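Local atomic coordinates of Cyclase/dehydrase (Mycobacterium smegmatis str. MC2 155, PDB entry 5Z8O), a protein that is of unknown function but, as a START superfamily member related to polyketide cyclases and lipid transporters, probably binds a hydrophobic ligand. Residues K35-L40 and L51-E56; D45-Q50 and V68-E73; D84-Q89 and L109-K114. All blocks are in the same frame, centred on the assembly; numbering follows the deposited sequence.

How the interactions relate
All three contacts lie in one antiparallel sheet. Interaction 1 pairs strands 34-42 and 48-57, interaction 2 carries strand 48-57 on to 60-69, and interaction 3 joins 86-97 to 103-113 beyond strand 75-83. Interactions 1 and 2, with centres about 17 Å apart, touch directly: Leu40 N lies 2.7 Å from Gln50 O, a probable hydrogen bond, Ile39 CD1 packs 3.5 Å from Pro48 CG, and Leu51 CG lies 3.7 Å from Val68 CG2. Interaction 3 stays separate within the chain, its nearest atoms about 7 Å from interaction 1 and about 9 Å from interaction 2. Across the dimer, however, Arg52 of interaction 1 makes a salt bridge to Asp84 of the second subunit, whose counterpart in this chain opens segment 84-89.

Interaction 1 (K35-L40 and L51-E56)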
loop_
_atom_site.group_PDB
_atom_site.type_symbol
_atom_site.label_atom_id
_atom_site.label_comp_id
_atom_site.label_asym_id
_atom_site.label_seq_id
_atom_site.Cartn_x
_atom_site.Cartn_y
_atom_site.Cartn_z
ATOM N N LYS B 35 -12.877 0.948 3.387
ATOM C CA LYS B 35 -12.997 2.354 3.030
ATOM C C LYS B 35 -12.424 2.677 1.659
ATOM O O LYS B 35 -12.818 3.682 1.059
ATOM C CB LYS B 35 -12.313 3.219 4.093
ATOM C CG LYS B 35 -13.033 3.239 5.439
ATOM C CD LYS B 35 -14.514 2.905 5.294
ATOM C CE LYS B 35 -15.331 3.501 6.424
ATOM N NZ LYS B 35 -15.426 2.546 7.565
ATOM N N GLY B 36 -11.514 1.855 1.148
ATOM C CA GLY B 36 -10.943 2.104 -0.159
ATOM C C GLY B 36 -10.276 0.865 -0.705
ATOM O O GLY B 36 -9.793 0.015 0.048
ATOM N N CYS B 37 -10.247 0.768 -2.028
ATOM C CA CYS B 37 -9.519 -0.300 -2.694
ATOM C C CYS B 37 -9.016 0.250 -4.016
ATOM O O CYS B 37 -9.795 0.803 -4.795
ATOM C CB CYS B 37 -10.396 -1.533 -2.918
ATOM S SG CYS B 37 -9.499 -2.913 -3.658
ATOM N N TRP B 38 -7.718 0.095 -4.261
ATOM C CA TRP B 38 -7.089 0.664 -5.441
ATOM C C TRP B 38 -6.263 -0.395 -6.148
ATOM O O TRP B 38 -5.518 -1.146 -5.511
ATOM C CB TRP B 38 -6.194 1.856 -5.085
ATOM C CG TRP B 38 -6.931 2.972 -4.439
ATOM C CD1 TRP B 38 -7.466 4.071 -5.052
ATOM C CD2 TRP B 38 -7.193 3.122 -3.041
ATOM N NE1 TRP B 38 -8.062 4.885 -4.118
ATOM C CE2 TRP B 38 -7.903 4.328 -2.876
ATOM C CE3 TRP B 38 -6.900 2.351 -1.910
ATOM C CZ2 TRP B 38 -8.327 4.780 -1.626
ATOM C CZ3 TRP B 38 -7.317 2.804 -0.671
ATOM C CH2 TRP B 38 -8.024 4.008 -0.540
ATOM N N ILE B 39 -6.402 -0.440 -7.467
ATOM C CA ILE B 39 -5.579 -1.299 -8.309
ATOM C C ILE B 39 -4.202 -0.661 -8.452
ATOM O O ILE B 39 -4.074 0.459 -8.959
ATOM C CB ILE B 39 -6.241 -1.507 -9.676
ATOM C CG1 ILE B 39 -7.637 -2.106 -9.479
ATOM C CG2 ILE B 39 -5.377 -2.386 -10.569
ATOM C CD1 ILE B 39 -8.420 -2.254 -10.752
ATOM N N LEU B 40 -3.171 -1.363 -7.983
ATOM C CA LEU B 40 -1.805 -0.848 -8.025
ATOM C C LEU B 40 -1.054 -1.260 -9.284
ATOM O O LEU B 40 -0.200 -0.502 -9.764
ATOM C CB LEU B 40 -1.023 -1.323 -6.797
ATOM C CG LEU B 40 -1.516 -0.839 -5.432
ATOM C CD1 LEU B 40 -0.669 -1.433 -4.313
ATOM C CD2 LEU B 40 -1.499 0.686 -5.365
ATOM N N LEU B 51 -3.204 -5.005 -5.351
ATOM C CA LEU B 51 -4.217 -4.122 -4.792
ATOM C C LEU B 51 -3.728 -3.495 -3.495
ATOM O O LEU B 51 -2.934 -4.088 -2.761
ATOM C CB LEU B 51 -5.533 -4.862 -4.495
ATOM C CG LEU B 51 -6.193 -5.696 -5.587
ATOM C CD1 LEU B 51 -7.341 -6.505 -4.991
ATOM C CD2 LEU B 51 -6.689 -4.799 -6.711
ATOM N N ARG B 52 -4.236 -2.298 -3.209
ATOM C CA ARG B 52 -4.226 -1.734 -1.867
ATOM C C ARG B 52 -5.644 -1.765 -1.312
ATOM O O ARG B 52 -6.582 -1.310 -1.975
ATOM C CB ARG B 52 -3.696 -0.297 -1.858
ATOM C CG ARG B 52 -3.932 0.418 -0.526
ATOM C CD ARG B 52 -3.433 1.869 -0.507
ATOM N NE ARG B 52 -3.821 2.525 0.742
ATOM C CZ ARG B 52 -3.257 3.626 1.230
ATOM N NH1 ARG B 52 -2.258 4.213 0.584
ATOM N NH2 ARG B 52 -3.688 4.138 2.376
ATOM N N LEU B 53 -5.798 -2.292 -0.098
ATOM C CA LEU B 53 -7.090 -2.367 0.576
ATOM C C LEU B 53 -6.985 -1.632 1.903
ATOM O O LEU B 53 -6.133 -1.967 2.736
ATOM C CB LEU B 53 -7.517 -3.820 0.793
ATOM C CG LEU B 53 -8.896 -4.039 1.419
ATOM C CD1 LEU B 53 -9.977 -3.991 0.352
ATOM C CD2 LEU B 53 -8.947 -5.354 2.190
ATOM N N ASP B 54 -7.817 -0.609 2.078
ATOM C CA ASP B 54 -7.931 0.129 3.332
ATOM C C ASP B 54 -9.163 -0.314 4.113
ATOM O O ASP B 54 -10.283 -0.254 3.596
ATOM C CB ASP B 54 -7.973 1.636 3.081
ATOM C CG ASP B 54 -6.599 2.215 2.807
ATOM O OD1 ASP B 54 -5.688 1.439 2.450
ATOM O OD2 ASP B 54 -6.425 3.442 2.964
ATOM N N VAL B 55 -8.953 -0.784 5.341
ATOM C CA VAL B 55 -10.045 -1.224 6.198
ATOM C C VAL B 55 -10.083 -0.287 7.399
ATOM O O VAL B 55 -9.049 0.232 7.831
ATOM C CB VAL B 55 -9.848 -2.696 6.634
ATOM C CG1 VAL B 55 -10.882 -3.123 7.665
ATOM C CG2 VAL B 55 -9.888 -3.615 5.421
ATOM N N GLU B 56 -11.284 -0.055 7.931
ATOM C CA GLU B 56 -11.458 0.742 9.140
ATOM C C GLU B 56 -12.328 -0.011 10.134
ATOM O O GLU B 56 -13.444 -0.421 9.796
ATOM C CB GLU B 56 -12.077 2.108 8.832
ATOM C CG GLU B 56 -11.959 3.094 9.983
ATOM C CD GLU B 56 -12.636 4.421 9.696
ATOM O OE1 GLU B 56 -13.818 4.579 10.069
ATOM O OE2 GLU B 56 -11.987 5.304 9.097
HETATM O O HOH W 1 -15.212 1.721 10.688
#
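Trp38 and Arg52 project together from one face of the paired strands, flank against flank. The aliphatic part of the arginine runs along the benzo side of the indole, with Arg52 CD 3.8 Å from Trp38 CE3. Extended from CG to NE, the arginine chain carries its guanidinium past the ring, the two planes turned 70° apart. Asp54 meets the same indole at its edge, Asp54 CG standing 3.6 Å from Trp38 CZ3. The carboxylate is gripped side-on by the arginine: Arg52 NE gives a nearly straight bond to Asp54 OD1 (2.8 Å), and Arg52 NH2 reaches the syn lone pair of Asp54 OD2. With two nitrogens holding two oxygens, neither group can rotate easily.

Underneath, residues 35-40 and 51-56 form an antiparallel hairpin, the part of the START-type, Bet v 1-like sheet that ends at strand 34-42. Trp38 and Arg52 are a hydrogen-bonded pair, joined by Trp38 N to Arg52 O and Arg52 N to Trp38 O. A classic bulge breaks the regular pairing where Lys35 and Gly36 both face Asp54; Lys35 N makes the firm bond to Asp54 O (2.9 Å) and Gly36 N a weak one. Gly36 has no side chain to compete with the indole, whose CH2 sits directly over it.

The other face is apolar: Cys37 CB approaches Leu53 CD1 at 4.1 Å, Ile39 CG1 meets Leu51 CD2, and Phe24 packs against Cys37 and Leu51. At the bulged end Lys35 NZ makes a long salt bridge with Glu56 OE1 (3.6 Å), with a water bonded to Glu56 OE1 and only weakly to Lys35 NZ. Farther out lies the second subunit, whose Asp84 pairs with Arg52 NH2 and whose Val63 carbonyl accepts from Arg52 NH1, while its Gln82 packs on Trp38.

Interaction 2 (D45-Q50 and V68-E73); sequences DGRPSQ and VYYPAE
Arg47 lies flat on one face of Tyr70, their planes only 12° apart and their centres separated by 4.3 Å. Arg47 CD sits over the middle of the ring in a CH-pi contact, while the guanidinium is displaced toward Tyr70 CB, so the cation-pi contact is off-centre. A bend at chi3 (-64°) folds the arginine chain into this position. The phenol is fixed at its far end as well: Tyr70 OH donates to Pro48 O at 2.7 Å, in the carbonyl plane and on a lone pair. Val68 CB packs against that same carbonyl oxygen, and Val68 N bonds to Ser49 O (2.9 Å).

The outer side is looser and wet. Two waters extend the guanidinium to backbone carbonyls, one from Arg47 NH1 to Ala72 O, the other from Arg47 NH2 to Tyr70 O. Asp45 steadies the arginine from its own loop, through a salt bridge from OD2 to Arg47 NE, whose hydrogen bond is bent and weak, and by accepting from Arg47 N through OD1 (3.1 Å). That backbone bond defines an Asx turn, which leads into strand 48-57 where it joins strand 60-69 in an antiparallel hairpin of the START-type sheet.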
loop_
_atom_site.group_PDB
_atom_site.type_symbol
_atom_site.label_atom_id
_atom_site.label_comp_id
_atom_site.label_asym_id
_atom_site.label_seq_id
_atom_site.Cartn_x
_atom_site.Cartn_y
_atom_site.Cartn_z
ATOM N N ASP B 45 -2.722 -8.510 -19.660
ATOM C CA ASP B 45 -4.072 -8.501 -20.207
ATOM C C ASP B 45 -4.989 -7.502 -19.505
ATOM O O ASP B 45 -6.193 -7.494 -19.772
ATOM C CB ASP B 45 -4.685 -9.906 -20.148
ATOM C CG ASP B 45 -4.860 -10.423 -18.725
ATOM O OD1 ASP B 45 -4.432 -9.745 -17.766
ATOM O OD2 ASP B 45 -5.439 -11.519 -18.570
ATOM N N GLY B 46 -4.452 -6.663 -18.623
ATOM C CA GLY B 46 -5.243 -5.658 -17.948
ATOM C C GLY B 46 -5.852 -6.089 -16.630
ATOM O O GLY B 46 -6.310 -5.226 -15.868
ATOM N N ARG B 47 -5.874 -7.382 -16.331
ATOM C CA ARG B 47 -6.448 -7.831 -15.068
ATOM C C ARG B 47 -5.560 -7.380 -13.913
ATOM O O ARG B 47 -4.332 -7.510 -13.995
ATOM C CB ARG B 47 -6.618 -9.348 -15.048
ATOM C CG ARG B 47 -7.775 -9.838 -15.910
ATOM C CD ARG B 47 -7.993 -11.335 -15.779
ATOM N NE ARG B 47 -6.857 -12.112 -16.264
ATOM C CZ ARG B 47 -6.819 -13.442 -16.276
ATOM N NH1 ARG B 47 -7.855 -14.139 -15.830
ATOM N NH2 ARG B 47 -5.745 -14.076 -16.731
ATOM N N PRO B 48 -6.134 -6.837 -12.842
ATOM C CA PRO B 48 -5.317 -6.351 -11.725
ATOM C C PRO B 48 -4.427 -7.443 -11.150
ATOM O O PRO B 48 -4.847 -8.587 -10.970
ATOM C CB PRO B 48 -6.360 -5.883 -10.704
ATOM C CG PRO B 48 -7.564 -5.554 -11.532
ATOM C CD PRO B 48 -7.565 -6.533 -12.666
ATOM N N SER B 49 -3.180 -7.073 -10.866
ATOM C CA SER B 49 -2.209 -7.986 -10.279
ATOM C C SER B 49 -1.807 -7.607 -8.860
ATOM O O SER B 49 -1.203 -8.434 -8.162
ATOM C CB SER B 49 -0.953 -8.061 -11.160
ATOM O OG SER B 49 -0.337 -6.792 -11.268
ATOM N N GLN B 50 -2.128 -6.392 -8.412
ATOM C CA GLN B 50 -1.772 -5.945 -7.072
ATOM C C GLN B 50 -2.778 -4.899 -6.609
ATOM O O GLN B 50 -3.164 -4.018 -7.382
ATOM C CB GLN B 50 -0.350 -5.365 -7.039
ATOM C CG GLN B 50 0.166 -5.046 -5.638
ATOM C CD GLN B 50 1.526 -4.372 -5.656
ATOM O OE1 GLN B 50 1.787 -3.495 -6.478
ATOM N NE2 GLN B 50 2.402 -4.782 -4.743
ATOM N N VAL B 68 -2.709 -10.466 -6.677
ATOM C CA VAL B 68 -3.890 -11.114 -7.231
ATOM C C VAL B 68 -3.435 -12.099 -8.295
ATOM O O VAL B 68 -2.608 -11.761 -9.149
ATOM C CB VAL B 68 -4.882 -10.094 -7.822
ATOM C CG1 VAL B 68 -6.152 -10.801 -8.298
ATOM C CG2 VAL B 68 -5.220 -9.018 -6.798
ATOM N N TYR B 69 -3.980 -13.307 -8.244
ATOM C CA TYR B 69 -3.688 -14.346 -9.216
ATOM C C TYR B 69 -4.992 -14.910 -9.747
ATOM O O TYR B 69 -6.046 -14.792 -9.120
ATOM C CB TYR B 69 -2.850 -15.477 -8.604
ATOM C CG TYR B 69 -1.565 -15.005 -7.975
ATOM C CD1 TYR B 69 -1.519 -14.641 -6.634
ATOM C CD2 TYR B 69 -0.399 -14.916 -8.721
ATOM C CE1 TYR B 69 -0.346 -14.205 -6.053
ATOM C CE2 TYR B 69 0.781 -14.478 -8.151
ATOM C CZ TYR B 69 0.802 -14.126 -6.815
ATOM O OH TYR B 69 1.972 -13.690 -6.241
ATOM N N TYR B 70 -4.910 -15.514 -10.928
ATOM C CA TYR B 70 -6.065 -16.113 -11.589
ATOM C C TYR B 70 -5.649 -17.535 -11.938
ATOM O O TYR B 70 -5.343 -17.843 -13.097
ATOM C CB TYR B 70 -6.476 -15.285 -12.807
ATOM C CG TYR B 70 -6.688 -13.832 -12.442
ATOM C CD1 TYR B 70 -7.897 -13.394 -11.914
ATOM C CD2 TYR B 70 -5.662 -12.904 -12.586
ATOM C CE1 TYR B 70 -8.083 -12.070 -11.565
ATOM C CE2 TYR B 70 -5.840 -11.578 -12.238
ATOM C CZ TYR B 70 -7.051 -11.167 -11.729
ATOM O OH TYR B 70 -7.233 -9.852 -11.380
ATOM N N PRO B 71 -5.641 -18.434 -10.947
ATOM C CA PRO B 71 -5.101 -19.785 -11.176
ATOM C C PRO B 71 -5.917 -20.609 -12.151
ATOM O O PRO B 71 -5.354 -21.467 -12.841
ATOM C CB PRO B 71 -5.091 -20.405 -9.771
ATOM C CG PRO B 71 -6.087 -19.612 -8.996
ATOM C CD PRO B 71 -6.037 -18.225 -9.543
ATOM N N ALA B 72 -7.226 -20.393 -12.211
ATOM C CA ALA B 72 -8.103 -21.122 -13.112
ATOM C C ALA B 72 -9.180 -20.166 -13.598
ATOM O O ALA B 72 -9.369 -19.081 -13.044
ATOM C CB ALA B 72 -8.720 -22.348 -12.428
ATOM N N GLU B 73 -9.886 -20.576 -14.655
ATOM C CA GLU B 73 -10.800 -19.662 -15.337
ATOM C C GLU B 73 -11.911 -19.163 -14.421
ATOM O O GLU B 73 -12.460 -18.079 -14.649
ATOM C CB GLU B 73 -11.404 -20.343 -16.565
ATOM C CG GLU B 73 -10.707 -19.994 -17.869
ATOM C CD GLU B 73 -11.641 -20.074 -19.066
ATOM O OE1 GLU B 73 -11.285 -20.748 -20.059
ATOM O OE2 GLU B 73 -12.734 -19.461 -19.009
HETATM O O HOH W 2 -8.834 -16.943 -15.361
HETATM O O HOH W 3 -5.161 -16.793 -16.026
#

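Interaction 3 (D84-Q89 and L109-K114); sequences DHFTKQ and LDVEVK
Residues 86-89 run antiparallel to 111-113 with a one-residue slip, a classic beta bulge in which Thr87 and Lys88 both face Glu112, whose O accepts a bond from Thr87 N (3.0 Å) and a weak one from Lys88 N, while Glu112 N returns a bond to Lys88 O and Lys114 N bonds to His85 O (2.7 Å).

Lys88 reaches along the neighbouring strand fully extended, its CG trans to the backbone N (chi1 172°), and the ammonium comes over the Asp110 carboxylate. Lys88 NZ forms a salt bridge with Asp110 OD2 at 3.0 Å, approaching from well above the carboxylate plane. The base of the same lysine packs on Glu112, CB against CB at 3.6 Å. Next to it the Thr87 methyl CG2 rests on Lys114 CG, also at 3.6 Å.

This is the hairpin of strands 86-97 and 103-113, whose apolar side looks toward helix 119-144, the long C-terminal helix that packs across the sheet in START and Bet v 1-like folds. Val111 and Val113 both touch Val122 of that helix, and Leu109 meets its Ala126 and Leu130. From the partner strand Phe86, which packs on Leu80, brings CE2 to 3.8 Å from Val113 CG1, while Val111 CB stands at the edge of the ring. Farther along, Gln89 CG packs on Val111 CG1 at 3.7 Å, and a bend at chi2 (-103°) brings its amide beside the Leu109 methyl CD1.

At the chain corner around Thr87, the extended Lys114 passes back over His85 and bonds weakly to Gly83 O. A water that accepts from His85 N also accepts, weakly, from Lys114 NZ. Asp84 OD2 accepts from Val63 N of its own chain.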
loop_
_atom_site.group_PDB
_atom_site.type_symbol
_atom_site.label_atom_id
_atom_site.label_comp_id
_atom_site.label_asym_id
_atom_site.label_seq_id
_atom_site.Cartn_x
_atom_site.Cartn_y
_atom_site.Cartn_z
ATOM N N ASP B 84 -1.110 -4.588 7.844
ATOM C CA ASP B 84 -1.197 -4.458 9.288
ATOM C C ASP B 84 -1.772 -5.739 9.880
ATOM O O ASP B 84 -2.657 -6.366 9.291
ATOM C CB ASP B 84 -2.069 -3.261 9.677
ATOM C CG ASP B 84 -1.465 -1.935 9.256
ATOM O OD1 ASP B 84 -0.454 -1.520 9.869
ATOM O OD2 ASP B 84 -2.006 -1.299 8.325
ATOM N N HIS B 85 -1.221 -6.145 11.026
ATOM C CA HIS B 85 -1.757 -7.209 11.873
ATOM C C HIS B 85 -1.539 -8.622 11.330
ATOM O O HIS B 85 -1.552 -9.584 12.106
ATOM C CB HIS B 85 -3.253 -6.984 12.127
ATOM C CG HIS B 85 -3.577 -5.620 12.650
ATOM N ND1 HIS B 85 -3.148 -5.174 13.882
ATOM C CD2 HIS B 85 -4.295 -4.605 12.113
ATOM C CE1 HIS B 85 -3.583 -3.943 14.079
ATOM N NE2 HIS B 85 -4.283 -3.575 13.021
ATOM N N PHE B 86 -1.338 -8.778 10.024
ATOM C CA PHE B 86 -1.252 -10.101 9.421
ATOM C C PHE B 86 0.122 -10.339 8.811
ATOM O O PHE B 86 0.693 -9.449 8.174
ATOM C CB PHE B 86 -2.329 -10.288 8.342
ATOM C CG PHE B 86 -3.731 -10.277 8.877
ATOM C CD1 PHE B 86 -4.390 -9.084 9.114
ATOM C CD2 PHE B 86 -4.392 -11.466 9.142
ATOM C CE1 PHE B 86 -5.680 -9.075 9.608
ATOM C CE2 PHE B 86 -5.682 -11.464 9.634
ATOM C CZ PHE B 86 -6.327 -10.267 9.868
ATOM N N THR B 87 0.648 -11.548 9.018
ATOM C CA THR B 87 1.814 -12.013 8.277
ATOM C C THR B 87 1.439 -12.807 7.034
ATOM O O THR B 87 2.242 -12.887 6.097
ATOM C CB THR B 87 2.708 -12.884 9.164
ATOM O OG1 THR B 87 1.940 -13.969 9.694
ATOM C CG2 THR B 87 3.278 -12.075 10.313
ATOM N N LYS B 88 0.244 -13.392 7.004
ATOM C CA LYS B 88 -0.222 -14.176 5.870
ATOM C C LYS B 88 -1.725 -13.986 5.742
ATOM O O LYS B 88 -2.439 -13.951 6.749
ATOM C CB LYS B 88 0.112 -15.667 6.043
ATOM C CG LYS B 88 -0.496 -16.595 4.994
ATOM C CD LYS B 88 -0.049 -18.041 5.208
ATOM C CE LYS B 88 -0.996 -19.020 4.549
ATOM N NZ LYS B 88 -0.380 -20.365 4.339
ATOM N N GLN B 89 -2.196 -13.841 4.504
ATOM C CA GLN B 89 -3.628 -13.893 4.224
ATOM C C GLN B 89 -3.797 -14.353 2.783
ATOM O O GLN B 89 -3.525 -13.592 1.849
ATOM C CB GLN B 89 -4.303 -12.547 4.463
ATOM C CG GLN B 89 -5.815 -12.601 4.315
ATOM C CD GLN B 89 -6.285 -12.028 3.003
ATOM O OE1 GLN B 89 -5.577 -11.242 2.372
ATOM N NE2 GLN B 89 -7.477 -12.425 2.572
ATOM N N LEU B 109 -10.061 -19.239 3.145
ATOM C CA LEU B 109 -9.283 -18.166 3.751
ATOM C C LEU B 109 -8.271 -18.755 4.722
ATOM O O LEU B 109 -8.644 -19.475 5.653
ATOM C CB LEU B 109 -10.195 -17.163 4.458
ATOM C CG LEU B 109 -9.481 -16.041 5.208
ATOM C CD1 LEU B 109 -8.822 -15.074 4.220
ATOM C CD2 LEU B 109 -10.453 -15.312 6.121
ATOM N N ASP B 110 -6.995 -18.455 4.494
ATOM C CA ASP B 110 -5.887 -18.991 5.277
ATOM C C ASP B 110 -5.070 -17.809 5.779
ATOM O O ASP B 110 -4.387 -17.149 4.988
ATOM C CB ASP B 110 -5.036 -19.947 4.439
ATOM C CG ASP B 110 -4.068 -20.753 5.277
ATOM O OD1 ASP B 110 -4.239 -20.787 6.513
ATOM O OD2 ASP B 110 -3.147 -21.364 4.697
ATOM N N VAL B 111 -5.143 -17.529 7.082
ATOM C CA VAL B 111 -4.532 -16.330 7.641
ATOM C C VAL B 111 -3.557 -16.691 8.758
ATOM O O VAL B 111 -3.664 -17.729 9.416
ATOM C CB VAL B 111 -5.586 -15.325 8.157
ATOM C CG1 VAL B 111 -6.544 -14.945 7.051
ATOM C CG2 VAL B 111 -6.346 -15.906 9.332
ATOM N N GLU B 112 -2.603 -15.784 8.967
ATOM C CA GLU B 112 -1.641 -15.799 10.062
ATOM C C GLU B 112 -1.651 -14.389 10.634
ATOM O O GLU B 112 -1.580 -13.421 9.872
ATOM C CB GLU B 112 -0.213 -16.100 9.565
ATOM C CG GLU B 112 0.238 -17.527 9.204
ATOM C CD GLU B 112 -0.194 -18.606 10.159
ATOM O OE1 GLU B 112 -0.576 -19.696 9.688
ATOM O OE2 GLU B 112 -0.135 -18.376 11.383
ATOM N N VAL B 113 -1.725 -14.256 11.955
ATOM C CA VAL B 113 -1.728 -12.932 12.570
ATOM C C VAL B 113 -0.375 -12.709 13.229
ATOM O O VAL B 113 0.304 -13.657 13.638
ATOM C CB VAL B 113 -2.882 -12.739 13.578
ATOM C CG1 VAL B 113 -4.226 -12.765 12.860
ATOM C CG2 VAL B 113 -2.830 -13.797 14.658
ATOM N N LYS B 114 0.012 -11.434 13.347
ATOM C CA LYS B 114 1.333 -11.111 13.885
ATOM C C LYS B 114 1.424 -11.427 15.371
ATOM O O LYS B 114 2.394 -12.046 15.821
ATOM C CB LYS B 114 1.680 -9.643 13.629
ATOM C CG LYS B 114 1.966 -9.326 12.170
ATOM C CD LYS B 114 2.107 -7.831 11.936
ATOM C CE LYS B 114 2.470 -7.540 10.485
ATOM N NZ LYS B 114 2.922 -6.137 10.279
HETATM O O HOH W 4 0.759 -4.611 12.537
#